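Local coordinates for protein Dot/Icm T4SS effector (PDB 6VVE) that acts as a Legionella effector kinase that is switched on by inositol hexakisphosphate from the host cell and binds ADP and manganese, at residues Asn33-Ala37 and Tyr48-Ser54; Ile148-Ile153 and Ile195-Glu199; Trp232-Asn237 and Ile284-Leu290. One frame throughout, in Å; residues are numbered along the deposited sequence.

The three contacts follow one another along the chain without touching. Contact 1 pairs two strands of the N-terminal antiparallel sheet and supplies Val35, Trp52 and Ser54 to the inositol hexakisphosphate pocket. Contact 2 lies beside the adenine of ADP, which Ile148 binds through its backbone. The centres of contacts 1 and 2 are about 22 Å apart. Trp52, which binds the inositol hexakisphosphate, has its side chain about 10 Å from ADP. Contact 3 is buried among the helices of the C-terminal part. Its centre is about 21 Å from that of contact 2 and about 33 Å from that of contact 1, across the centre of the chain.

Contact 1: residues Asn33-Ala37 and Tyr48-Ser54; sequences NEVYA and YVLMWKS. With IHP (inositol hexakisphosphate), chain B.
Backbone bonds join Val35 and Ala37 to the strand 48-53. Val35 N donates to Trp52 O at 2.9 Å, and Val35 O accepts from Met51 N at 2.8 Å. Ala37 exchanges two further bonds with Val49. Ser54 N also donates to Asn33 O. The two strands form an antiparallel beta hairpin with a classic beta bulge, in which Met51 and Trp52 both lie opposite Val35. Val35, Ala37, Val49 and Trp52 share one face of the sheet, with Glu34, Tyr36, Leu50 and Lys53 on the other. Val35 CB sits over one face of the Trp52 indole, 3.9 Å from the centroid of its five-membered ring, a CH-pi contact. Ala37 CB packs on Val49 CG2 and on the SE atom of selenomethionine Met51. Beside Leu50, the rings of Tyr36 and Tyr48 meet obliquely, with planes at 82° and CD2 of Tyr36 3.7 Å from CD2 of Tyr48. The charged Glu34 chain bends at chi2 (-66°) and brings OE2 to 3.4 Å from Lys53 NZ, a salt bridge with a weak hydrogen bond. The ligand contacts lie at the other end from Ala37. Trp52 NE1 donates to O26 of inositol hexakisphosphate at 2.8 Å, and this oxygen lies at the indole edge. Ser54 OG gives a 2.7 Å bond to O36 of the same phosphate group. Arg30 and Lys91 also bind the ligand.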
loop_
_atom_site.group_PDB
_atom_site.type_symbol
_atom_site.label_atom_id
_atom_site.label_comp_id
_atom_site.label_asym_id
_atom_site.label_seq_id
_atom_site.Cartn_x
_atom_site.Cartn_y
_atom_site.Cartn_z
ATOM N N ASN A 33 8.603 -12.757 20.308
ATOM C CA ASN A 33 9.255 -12.703 19.001
ATOM C C ASN A 33 8.372 -12.047 17.946
ATOM O O ASN A 33 8.408 -12.425 16.773
ATOM C CB ASN A 33 9.673 -14.100 18.531
ATOM C CG ASN A 33 10.599 -14.793 19.512
ATOM O OD1 ASN A 33 11.770 -14.434 19.632
ATOM N ND2 ASN A 33 10.078 -15.789 20.216
ATOM N N GLU A 34 7.571 -11.066 18.354
ATOM C CA GLU A 34 6.719 -10.318 17.440
ATOM C C GLU A 34 6.664 -8.873 17.909
ATOM O O GLU A 34 6.431 -8.612 19.092
ATOM C CB GLU A 34 5.302 -10.905 17.381
ATOM C CG GLU A 34 5.239 -12.370 16.960
ATOM C CD GLU A 34 5.686 -12.582 15.525
ATOM O OE1 GLU A 34 5.816 -11.578 14.782
ATOM O OE2 GLU A 34 5.911 -13.756 15.145
ATOM N N VAL A 35 6.877 -7.940 16.989
ATOM C CA VAL A 35 6.841 -6.511 17.288
ATOM C C VAL A 35 5.473 -5.973 16.885
ATOM O O VAL A 35 5.081 -6.067 15.714
ATOM C CB VAL A 35 7.967 -5.762 16.563
ATOM C CG1 VAL A 35 7.781 -4.257 16.692
ATOM C CG2 VAL A 35 9.322 -6.179 17.117
ATOM N N TYR A 36 4.752 -5.425 17.857
ATOM C CA TYR A 36 3.408 -4.911 17.670
ATOM C C TYR A 36 3.379 -3.398 17.859
ATOM O O TYR A 36 4.213 -2.814 18.565
ATOM C CB TYR A 36 2.421 -5.534 18.665
ATOM C CG TYR A 36 2.298 -7.036 18.612
ATOM C CD1 TYR A 36 3.166 -7.850 19.331
ATOM C CD2 TYR A 36 1.297 -7.644 17.866
ATOM C CE1 TYR A 36 3.051 -9.216 19.289
ATOM C CE2 TYR A 36 1.176 -9.019 17.821
ATOM C CZ TYR A 36 2.052 -9.798 18.530
ATOM O OH TYR A 36 1.937 -11.170 18.492
ATOM N N ALA A 37 2.387 -2.768 17.228
ATOM C CA ALA A 37 2.018 -1.384 17.508
ATOM C C ALA A 37 0.655 -1.385 18.185
ATOM O O ALA A 37 -0.298 -1.974 17.662
ATOM C CB ALA A 37 1.989 -0.552 16.228
ATOM N N TYR A 48 -4.272 -3.578 18.557
ATOM C CA TYR A 48 -2.884 -3.777 18.164
ATOM C C TYR A 48 -2.809 -4.228 16.710
ATOM O O TYR A 48 -3.789 -4.700 16.126
ATOM C CB TYR A 48 -2.195 -4.820 19.062
ATOM C CG TYR A 48 -2.824 -6.190 18.963
ATOM C CD1 TYR A 48 -3.896 -6.546 19.776
ATOM C CD2 TYR A 48 -2.354 -7.127 18.048
ATOM C CE1 TYR A 48 -4.477 -7.794 19.683
ATOM C CE2 TYR A 48 -2.929 -8.380 17.950
ATOM C CZ TYR A 48 -3.991 -8.709 18.768
ATOM O OH TYR A 48 -4.567 -9.955 18.672
ATOM N N VAL A 49 -1.624 -4.069 16.131
ATOM C CA VAL A 49 -1.310 -4.598 14.811
ATOM C C VAL A 49 0.085 -5.207 14.854
ATOM O O VAL A 49 0.964 -4.746 15.588
ATOM C CB VAL A 49 -1.381 -3.521 13.709
ATOM C CG1 VAL A 49 -2.817 -3.026 13.548
ATOM C CG2 VAL A 49 -0.420 -2.375 14.019
ATOM N N LEU A 50 0.287 -6.251 14.057
ATOM C CA LEU A 50 1.585 -6.908 13.950
ATOM C C LEU A 50 2.433 -6.160 12.929
ATOM O O LEU A 50 1.959 -5.843 11.825
ATOM C CB LEU A 50 1.406 -8.368 13.546
ATOM C CG LEU A 50 2.642 -9.154 13.120
ATOM C CD1 LEU A 50 3.753 -9.103 14.162
ATOM C CD2 LEU A 50 2.246 -10.611 12.837
HETATM N N MSE A 51 3.681 -5.874 13.298
HETATM C CA MSE A 51 4.595 -5.168 12.395
HETATM C C MSE A 51 5.596 -6.121 11.724
HETATM O O MSE A 51 5.727 -6.107 10.505
HETATM C CB MSE A 51 5.342 -4.066 13.150
HETATM C CG MSE A 51 4.445 -3.018 13.814
HETATM SE SE MSE A 51 3.231 -2.061 12.602
HETATM C CE MSE A 51 4.487 -1.449 11.264
ATOM N N TRP A 52 6.289 -6.944 12.509
ATOM C CA TRP A 52 7.226 -7.916 11.955
ATOM C C TRP A 52 7.620 -8.911 13.041
ATOM O O TRP A 52 7.308 -8.730 14.224
ATOM C CB TRP A 52 8.473 -7.234 11.372
ATOM C CG TRP A 52 9.270 -6.436 12.366
ATOM C CD1 TRP A 52 10.140 -6.919 13.304
ATOM C CD2 TRP A 52 9.278 -5.009 12.508
ATOM N NE1 TRP A 52 10.679 -5.878 14.025
ATOM C CE2 TRP A 52 10.164 -4.697 13.557
ATOM C CE3 TRP A 52 8.609 -3.963 11.855
ATOM C CZ2 TRP A 52 10.403 -3.388 13.967
ATOM C CZ3 TRP A 52 8.851 -2.665 12.257
ATOM C CH2 TRP A 52 9.743 -2.388 13.306
ATOM N N LYS A 53 8.318 -9.970 12.620
ATOM C CA LYS A 53 8.821 -10.994 13.525
ATOM C C LYS A 53 10.246 -10.651 13.939
ATOM O O LYS A 53 11.044 -10.182 13.125
ATOM C CB LYS A 53 8.777 -12.372 12.862
ATOM C CG LYS A 53 9.190 -13.524 13.777
ATOM C CD LYS A 53 8.830 -14.879 13.166
ATOM C CE LYS A 53 9.213 -16.042 14.082
ATOM N NZ LYS A 53 8.208 -16.278 15.157
ATOM N N SER A 54 10.557 -10.887 15.209
ATOM C CA SER A 54 11.830 -10.504 15.800
ATOM C C SER A 54 12.637 -11.732 16.201
ATOM O O SER A 54 12.077 -12.740 16.640
ATOM C CB SER A 54 11.606 -9.615 17.031
ATOM O OG SER A 54 12.769 -9.532 17.844
HETATM C C1 IHP B . 16.993 -6.979 16.892
HETATM C C2 IHP B . 18.230 -7.100 17.798
HETATM C C3 IHP B . 18.727 -5.726 18.252
HETATM C C4 IHP B . 17.609 -4.949 18.959
HETATM C C5 IHP B . 16.426 -4.736 17.994
HETATM C C6 IHP B . 15.896 -6.062 17.451
HETATM O O11 IHP B . 16.421 -8.264 16.731
HETATM P P1 IHP B . 16.566 -9.015 15.287
HETATM O O21 IHP B . 15.242 -9.629 14.906
HETATM O O31 IHP B . 17.011 -8.027 14.234
HETATM O O41 IHP B . 17.616 -10.117 15.404
HETATM O O12 IHP B . 19.238 -7.747 17.059
HETATM P P2 IHP B . 19.987 -9.062 17.721
HETATM O O22 IHP B . 19.278 -9.471 18.986
HETATM O O32 IHP B . 19.943 -10.193 16.734
HETATM O O42 IHP B . 21.415 -8.700 18.034
HETATM O O13 IHP B . 19.109 -5.007 17.114
HETATM P P3 IHP B . 20.514 -4.157 17.102
HETATM O O23 IHP B . 21.362 -4.543 18.303
HETATM O O33 IHP B . 21.262 -4.482 15.815
HETATM O O43 IHP B . 20.225 -2.673 17.141
HETATM O O14 IHP B . 18.090 -3.711 19.383
HETATM P P4 IHP B . 17.794 -3.281 20.947
HETATM O O24 IHP B . 18.447 -4.262 21.885
HETATM O O34 IHP B . 16.294 -3.310 21.188
HETATM O O44 IHP B . 18.336 -1.896 21.206
HETATM O O15 IHP B . 15.392 -4.090 18.671
HETATM P P5 IHP B . 15.015 -2.550 18.258
HETATM O O25 IHP B . 14.548 -1.802 19.490
HETATM O O35 IHP B . 16.217 -1.851 17.682
HETATM O O45 IHP B . 13.910 -2.582 17.224
HETATM O O16 IHP B . 14.991 -5.791 16.400
HETATM P P6 IHP B . 13.386 -6.097 16.618
HETATM O O26 IHP B . 12.857 -6.905 15.452
HETATM O O36 IHP B . 13.179 -6.866 17.900
HETATM O O46 IHP B . 12.657 -4.771 16.704
#

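Contact 2: residues Ile148-Ile153 and Ile195-Glu199; sequences INAIPI and IATEE. With ADP (adenosine-5'-diphosphate), chain C.
Ala196 O accepts a 2.8 Å hydrogen bond from Ile151 N. The same oxygen receives a CA-H...O contact from Ala150 CA at 3.4 Å. Two waters add to this direct link. One joins Ile151 O to Ala196 N, 3.1 Å from each of these atoms. The other donates to Asn149 O and accepts a weak bond from Glu198 N. The touching parts run almost at right angles, 88° apart, so the backbones meet at a crossing. Apolar side chains fill in around it. Ala150 CB presses against Ile195 CG2 at 3.5 Å, tighter than usual for two carbons. Ile148 CG1 stands between the backbone N and the carbonyl carbon (chi1 60°), and from there CD1 meets Ile195 CB at 3.7 Å. Ile151 CD1 makes a van der Waals contact with Thr197 O at 3.3 Å. The hydrogen bond to Thr197 O comes from Lys161 NZ of helix 159-174. Ile148 and Ile195 both touch Ile204, another residue of the ADP pocket. On the nucleotide side, Ile148 N donates to N1 of the adenine at 3.2 Å. Pro146 O at the end of strand 142-146 and Ile148 N just beyond it bond to ADP, consistent with the hinge of a protein kinase, here packed against the short hairpin of strands 194-196 and 201-203.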
loop_
_atom_site.group_PDB
_atom_site.type_symbol
_atom_site.label_atom_id
_atom_site.label_comp_id
_atom_site.label_asym_id
_atom_site.label_seq_id
_atom_site.Cartn_x
_atom_site.Cartn_y
_atom_site.Cartn_z
ATOM N N ILE A 148 9.772 -10.518 2.493
ATOM C CA ILE A 148 8.943 -11.378 1.657
ATOM C C ILE A 148 9.834 -12.076 0.637
ATOM O O ILE A 148 10.975 -11.672 0.388
ATOM C CB ILE A 148 7.817 -10.591 0.960
ATOM C CG1 ILE A 148 8.401 -9.503 0.057
ATOM C CG2 ILE A 148 6.889 -9.975 2.006
ATOM C CD1 ILE A 148 7.352 -8.623 -0.597
ATOM N N ASN A 149 9.300 -13.148 0.047
ATOM C CA ASN A 149 10.044 -14.012 -0.866
ATOM C C ASN A 149 9.318 -14.062 -2.203
ATOM O O ASN A 149 8.219 -14.624 -2.298
ATOM C CB ASN A 149 10.198 -15.413 -0.278
ATOM C CG ASN A 149 11.003 -15.418 1.008
ATOM O OD1 ASN A 149 12.230 -15.281 0.988
ATOM N ND2 ASN A 149 10.320 -15.589 2.137
ATOM N N ALA A 150 9.935 -13.488 -3.233
ATOM C CA ALA A 150 9.311 -13.428 -4.546
ATOM C C ALA A 150 9.367 -14.784 -5.239
ATOM O O ALA A 150 10.313 -15.555 -5.069
ATOM C CB ALA A 150 9.998 -12.377 -5.419
ATOM N N ILE A 151 8.336 -15.068 -6.027
ATOM C CA ILE A 151 8.290 -16.290 -6.824
ATOM C C ILE A 151 7.838 -15.923 -8.232
ATOM O O ILE A 151 7.398 -14.786 -8.460
ATOM C CB ILE A 151 7.367 -17.343 -6.194
ATOM C CG1 ILE A 151 5.951 -16.799 -6.034
ATOM C CG2 ILE A 151 7.924 -17.788 -4.842
ATOM C CD1 ILE A 151 4.880 -17.831 -6.321
ATOM N N PRO A 152 7.928 -16.835 -9.201
ATOM C CA PRO A 152 7.561 -16.482 -10.576
ATOM C C PRO A 152 6.120 -16.012 -10.681
ATOM O O PRO A 152 5.263 -16.327 -9.854
ATOM C CB PRO A 152 7.772 -17.787 -11.359
ATOM C CG PRO A 152 8.773 -18.544 -10.558
ATOM C CD PRO A 152 8.492 -18.197 -9.112
ATOM N N ILE A 153 5.864 -15.246 -11.736
ATOM C CA ILE A 153 4.540 -14.732 -12.049
ATOM C C ILE A 153 4.051 -15.383 -13.331
ATOM O O ILE A 153 4.779 -15.430 -14.328
ATOM C CB ILE A 153 4.554 -13.198 -12.188
ATOM C CG1 ILE A 153 5.532 -12.756 -13.278
ATOM C CG2 ILE A 153 4.937 -12.555 -10.859
ATOM C CD1 ILE A 153 4.954 -11.727 -14.237
ATOM N N ILE A 195 5.207 -7.737 -5.835
ATOM C CA ILE A 195 5.912 -8.980 -5.543
ATOM C C ILE A 195 4.878 -10.084 -5.364
ATOM O O ILE A 195 3.927 -9.934 -4.585
ATOM C CB ILE A 195 6.792 -8.858 -4.288
ATOM C CG1 ILE A 195 7.645 -7.592 -4.336
ATOM C CG2 ILE A 195 7.679 -10.091 -4.149
ATOM C CD1 ILE A 195 8.626 -7.545 -5.486
ATOM N N ALA A 196 5.069 -11.192 -6.072
ATOM C CA ALA A 196 4.197 -12.353 -5.962
ATOM C C ALA A 196 4.813 -13.359 -5.000
ATOM O O ALA A 196 5.976 -13.746 -5.159
ATOM C CB ALA A 196 3.972 -13.002 -7.328
ATOM N N THR A 197 4.037 -13.768 -3.996
ATOM C CA THR A 197 4.420 -14.823 -3.075
ATOM C C THR A 197 3.569 -16.058 -3.357
ATOM O O THR A 197 2.842 -16.120 -4.353
ATOM C CB THR A 197 4.269 -14.351 -1.632
ATOM O OG1 THR A 197 2.889 -14.098 -1.348
ATOM C CG2 THR A 197 5.077 -13.076 -1.402
ATOM N N GLU A 198 3.662 -17.051 -2.473
ATOM C CA GLU A 198 2.924 -18.293 -2.680
ATOM C C GLU A 198 1.422 -18.033 -2.772
ATOM O O GLU A 198 0.753 -18.494 -3.705
ATOM C CB GLU A 198 3.226 -19.273 -1.544
ATOM C CG GLU A 198 4.687 -19.669 -1.435
ATOM C CD GLU A 198 5.153 -20.519 -2.606
ATOM O OE1 GLU A 198 4.312 -20.918 -3.441
ATOM O OE2 GLU A 198 6.367 -20.794 -2.685
ATOM N N GLU A 199 0.876 -17.283 -1.812
ATOM C CA GLU A 199 -0.563 -17.138 -1.677
ATOM C C GLU A 199 -1.122 -15.926 -2.411
ATOM O O GLU A 199 -2.310 -15.923 -2.758
ATOM C CB GLU A 199 -0.939 -17.029 -0.196
ATOM C CG GLU A 199 -0.453 -18.178 0.666
ATOM C CD GLU A 199 -1.332 -19.403 0.544
ATOM O OE1 GLU A 199 -1.651 -20.010 1.586
ATOM O OE2 GLU A 199 -1.708 -19.754 -0.595
HETATM P PB ADP C . 12.465 0.861 -5.325
HETATM O O1B ADP C . 11.277 0.778 -6.263
HETATM O O2B ADP C . 13.684 0.135 -5.831
HETATM O O3B ADP C . 12.744 2.252 -4.780
HETATM P PA ADP C . 12.975 -0.420 -2.840
HETATM O O1A ADP C . 12.135 -0.427 -1.590
HETATM O O2A ADP C . 14.218 0.427 -2.897
HETATM O O3A ADP C . 11.985 0.016 -4.033
HETATM O "O5'" ADP C . 13.376 -1.942 -3.132
HETATM C "C5'" ADP C . 14.440 -2.284 -4.005
HETATM C "C4'" ADP C . 14.552 -3.784 -4.095
HETATM O "O4'" ADP C . 14.830 -4.376 -2.810
HETATM C "C3'" ADP C . 13.266 -4.463 -4.622
HETATM O "O3'" ADP C . 13.222 -4.574 -6.019
HETATM C "C2'" ADP C . 13.307 -5.842 -3.928
HETATM O "O2'" ADP C . 13.953 -6.788 -4.759
HETATM C "C1'" ADP C . 14.118 -5.609 -2.641
HETATM N N9 ADP C . 13.162 -5.524 -1.518
HETATM C C8 ADP C . 12.583 -4.387 -1.075
HETATM N N7 ADP C . 11.744 -4.649 -0.039
HETATM C C5 ADP C . 11.790 -5.973 0.183
HETATM C C6 ADP C . 11.151 -6.907 1.129
HETATM N N6 ADP C . 10.292 -6.445 2.057
HETATM N N1 ADP C . 11.462 -8.225 1.039
HETATM C C2 ADP C . 12.329 -8.691 0.109
HETATM N N3 ADP C . 12.943 -7.887 -0.778
HETATM C C4 ADP C . 12.723 -6.548 -0.791
HETATM O O HOH W 1 6.807 -16.793 -1.169
HETATM O O HOH W 2 7.210 -11.680 -8.217
#

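Contact 3: residues Trp232-Asn237 and Ile284-Leu290; sequences WLYVYN and ISLPKKL
Tyr236 lays one face of its ring against Pro287, whose CD is 4.0 Å from the ring centroid and 8° off the normal, a CH-pi contact. This joins helix 231-239 to the loop leading into helix 288-299, in the helical C-terminal part of the kinase; Pro287 is the N-cap residue of the second helix. Tyr236 CG is anti to the backbone N (chi1 -171°), which carries the ring out from its helix to Pro287. Ser285 CB lies at the edge of the same ring. One turn earlier on the helix, Trp232 CH2 touches Leu290 CD2 at 3.6 Å, and Leu286 CD2 and Pro287 CD approach the indole edge. Leu286 CD2 also meets Leu233 CD1 at 3.9 Å.

Asn237 carries the polar part: its amide bonds to both backbone groups of Ser285. OD1 accepts from Ser285 N at 2.7 Å, nearly straight (172° at the hydrogen), and ND2 donates to Ser285 O at 3.1 Å. With the ND2 bond to Leu233 O, three hydrogen bonds fix the rotation of the amide.

Further out, Tyr236 OH bonds to Glu163 on helix 159-174, and the other carboxylate oxygen of Glu163 takes Lys288 N. Trp232 NE1 is held by Ser269, and Ser285 OG by Tyr240 O. Leu233 O accepts twice: Asn237 N at 3.0 Å comes from one face of the carbonyl plane, and Asn237 ND2, also at 3.0 Å, from the opposite face.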
loop_
_atom_site.group_PDB
_atom_site.type_symbol
_atom_site.label_atom_id
_atom_site.label_comp_id
_atom_site.label_asym_id
_atom_site.label_seq_id
_atom_site.Cartn_x
_atom_site.Cartn_y
_atom_site.Cartn_z
ATOM N N TRP A 232 -5.746 1.779 -8.739
ATOM C CA TRP A 232 -6.057 0.361 -8.895
ATOM C C TRP A 232 -6.437 0.025 -10.333
ATOM O O TRP A 232 -6.102 -1.056 -10.838
ATOM C CB TRP A 232 -7.208 -0.015 -7.954
ATOM C CG TRP A 232 -8.470 0.712 -8.297
ATOM C CD1 TRP A 232 -8.840 1.957 -7.873
ATOM C CD2 TRP A 232 -9.525 0.246 -9.142
ATOM N NE1 TRP A 232 -10.064 2.297 -8.410
ATOM C CE2 TRP A 232 -10.502 1.259 -9.191
ATOM C CE3 TRP A 232 -9.733 -0.922 -9.874
ATOM C CZ2 TRP A 232 -11.678 1.125 -9.927
ATOM C CZ3 TRP A 232 -10.910 -1.054 -10.606
ATOM C CH2 TRP A 232 -11.859 -0.036 -10.628
ATOM N N LEU A 233 -7.144 0.936 -11.006
ATOM C CA LEU A 233 -7.591 0.669 -12.368
ATOM C C LEU A 233 -6.421 0.654 -13.338
ATOM O O LEU A 233 -6.396 -0.165 -14.274
ATOM C CB LEU A 233 -8.620 1.714 -12.785
ATOM C CG LEU A 233 -9.279 1.561 -14.152
ATOM C CD1 LEU A 233 -10.163 0.331 -14.190
ATOM C CD2 LEU A 233 -10.083 2.822 -14.495
ATOM N N TYR A 234 -5.444 1.549 -13.136
ATOM C CA TYR A 234 -4.293 1.595 -14.034
ATOM C C TYR A 234 -3.491 0.298 -13.960
ATOM O O TYR A 234 -3.065 -0.243 -14.990
ATOM C CB TYR A 234 -3.381 2.770 -13.683
ATOM C CG TYR A 234 -4.056 4.118 -13.557
ATOM C CD1 TYR A 234 -5.293 4.369 -14.141
ATOM C CD2 TYR A 234 -3.432 5.157 -12.877
ATOM C CE1 TYR A 234 -5.904 5.598 -14.019
ATOM C CE2 TYR A 234 -4.026 6.403 -12.764
ATOM C CZ TYR A 234 -5.266 6.613 -13.321
ATOM O OH TYR A 234 -5.851 7.847 -13.186
ATOM N N VAL A 235 -3.272 -0.210 -12.744
ATOM C CA VAL A 235 -2.517 -1.448 -12.576
ATOM C C VAL A 235 -3.217 -2.594 -13.298
ATOM O O VAL A 235 -2.596 -3.348 -14.063
ATOM C CB VAL A 235 -2.322 -1.758 -11.080
ATOM C CG1 VAL A 235 -1.616 -3.091 -10.903
ATOM C CG2 VAL A 235 -1.544 -0.639 -10.396
ATOM N N TYR A 236 -4.525 -2.739 -13.073
ATOM C CA TYR A 236 -5.236 -3.873 -13.649
ATOM C C TYR A 236 -5.247 -3.814 -15.174
ATOM O O TYR A 236 -4.993 -4.818 -15.848
ATOM C CB TYR A 236 -6.665 -3.933 -13.124
ATOM C CG TYR A 236 -7.362 -5.208 -13.532
ATOM C CD1 TYR A 236 -7.174 -6.384 -12.813
ATOM C CD2 TYR A 236 -8.208 -5.242 -14.634
ATOM C CE1 TYR A 236 -7.809 -7.559 -13.185
ATOM C CE2 TYR A 236 -8.854 -6.410 -15.004
ATOM C CZ TYR A 236 -8.641 -7.565 -14.283
ATOM O OH TYR A 236 -9.265 -8.734 -14.650
ATOM N N ASN A 237 -5.556 -2.641 -15.734
ATOM C CA ASN A 237 -5.660 -2.522 -17.188
ATOM C C ASN A 237 -4.302 -2.655 -17.864
ATOM O O ASN A 237 -4.227 -3.144 -18.989
ATOM C CB ASN A 237 -6.313 -1.194 -17.568
ATOM C CG ASN A 237 -7.826 -1.262 -17.513
ATOM O OD1 ASN A 237 -8.491 -1.409 -18.542
ATOM N ND2 ASN A 237 -8.382 -1.172 -16.310
ATOM N N ILE A 284 -12.359 -0.373 -21.080
ATOM C CA ILE A 284 -11.524 -0.671 -19.931
ATOM C C ILE A 284 -11.816 -2.095 -19.476
ATOM O O ILE A 284 -12.849 -2.686 -19.802
ATOM C CB ILE A 284 -11.750 0.315 -18.765
ATOM C CG1 ILE A 284 -13.191 0.223 -18.254
ATOM C CG2 ILE A 284 -11.446 1.726 -19.199
ATOM C CD1 ILE A 284 -13.437 1.004 -16.968
ATOM N N SER A 285 -10.890 -2.636 -18.703
ATOM C CA SER A 285 -11.055 -3.920 -18.038
ATOM C C SER A 285 -11.359 -3.694 -16.562
ATOM O O SER A 285 -11.055 -2.642 -15.990
ATOM C CB SER A 285 -9.792 -4.777 -18.186
ATOM O OG SER A 285 -9.527 -5.018 -19.552
ATOM N N LEU A 286 -11.952 -4.704 -15.942
ATOM C CA LEU A 286 -12.267 -4.667 -14.524
ATOM C C LEU A 286 -11.998 -6.047 -13.933
ATOM O O LEU A 286 -12.208 -7.056 -14.610
ATOM C CB LEU A 286 -13.735 -4.284 -14.278
ATOM C CG LEU A 286 -14.183 -2.900 -14.727
ATOM C CD1 LEU A 286 -15.691 -2.771 -14.566
ATOM C CD2 LEU A 286 -13.466 -1.820 -13.949
ATOM N N PRO A 287 -11.540 -6.105 -12.683
ATOM C CA PRO A 287 -11.437 -7.413 -12.014
ATOM C C PRO A 287 -12.760 -8.153 -12.108
ATOM O O PRO A 287 -13.834 -7.551 -12.053
ATOM C CB PRO A 287 -11.085 -7.046 -10.567
ATOM C CG PRO A 287 -10.391 -5.719 -10.683
ATOM C CD PRO A 287 -11.089 -5.001 -11.814
ATOM N N LYS A 288 -12.676 -9.475 -12.257
ATOM C CA LYS A 288 -13.875 -10.270 -12.494
ATOM C C LYS A 288 -14.935 -10.022 -11.427
ATOM O O LYS A 288 -16.120 -9.881 -11.742
ATOM C CB LYS A 288 -13.515 -11.755 -12.557
ATOM C CG LYS A 288 -14.591 -12.619 -13.191
ATOM C CD LYS A 288 -14.214 -14.098 -13.152
ATOM C CE LYS A 288 -14.971 -14.891 -14.209
ATOM N NZ LYS A 288 -16.444 -14.711 -14.107
ATOM N N LYS A 289 -14.527 -9.955 -10.156
ATOM C CA LYS A 289 -15.503 -9.831 -9.079
ATOM C C LYS A 289 -16.167 -8.462 -9.079
ATOM O O LYS A 289 -17.346 -8.350 -8.721
ATOM C CB LYS A 289 -14.844 -10.091 -7.725
ATOM C CG LYS A 289 -15.828 -10.117 -6.575
ATOM C CD LYS A 289 -15.167 -10.516 -5.260
ATOM C CE LYS A 289 -16.209 -10.708 -4.163
ATOM N NZ LYS A 289 -15.600 -11.194 -2.894
ATOM N N LEU A 290 -15.434 -7.413 -9.471
ATOM C CA LEU A 290 -16.033 -6.083 -9.508
ATOM C C LEU A 290 -17.057 -5.984 -10.632
ATOM O O LEU A 290 -18.151 -5.445 -10.438
ATOM C CB LEU A 290 -14.949 -5.015 -9.661
ATOM C CG LEU A 290 -15.439 -3.572 -9.763
ATOM C CD1 LEU A 290 -16.274 -3.197 -8.551
ATOM C CD2 LEU A 290 -14.260 -2.619 -9.927
#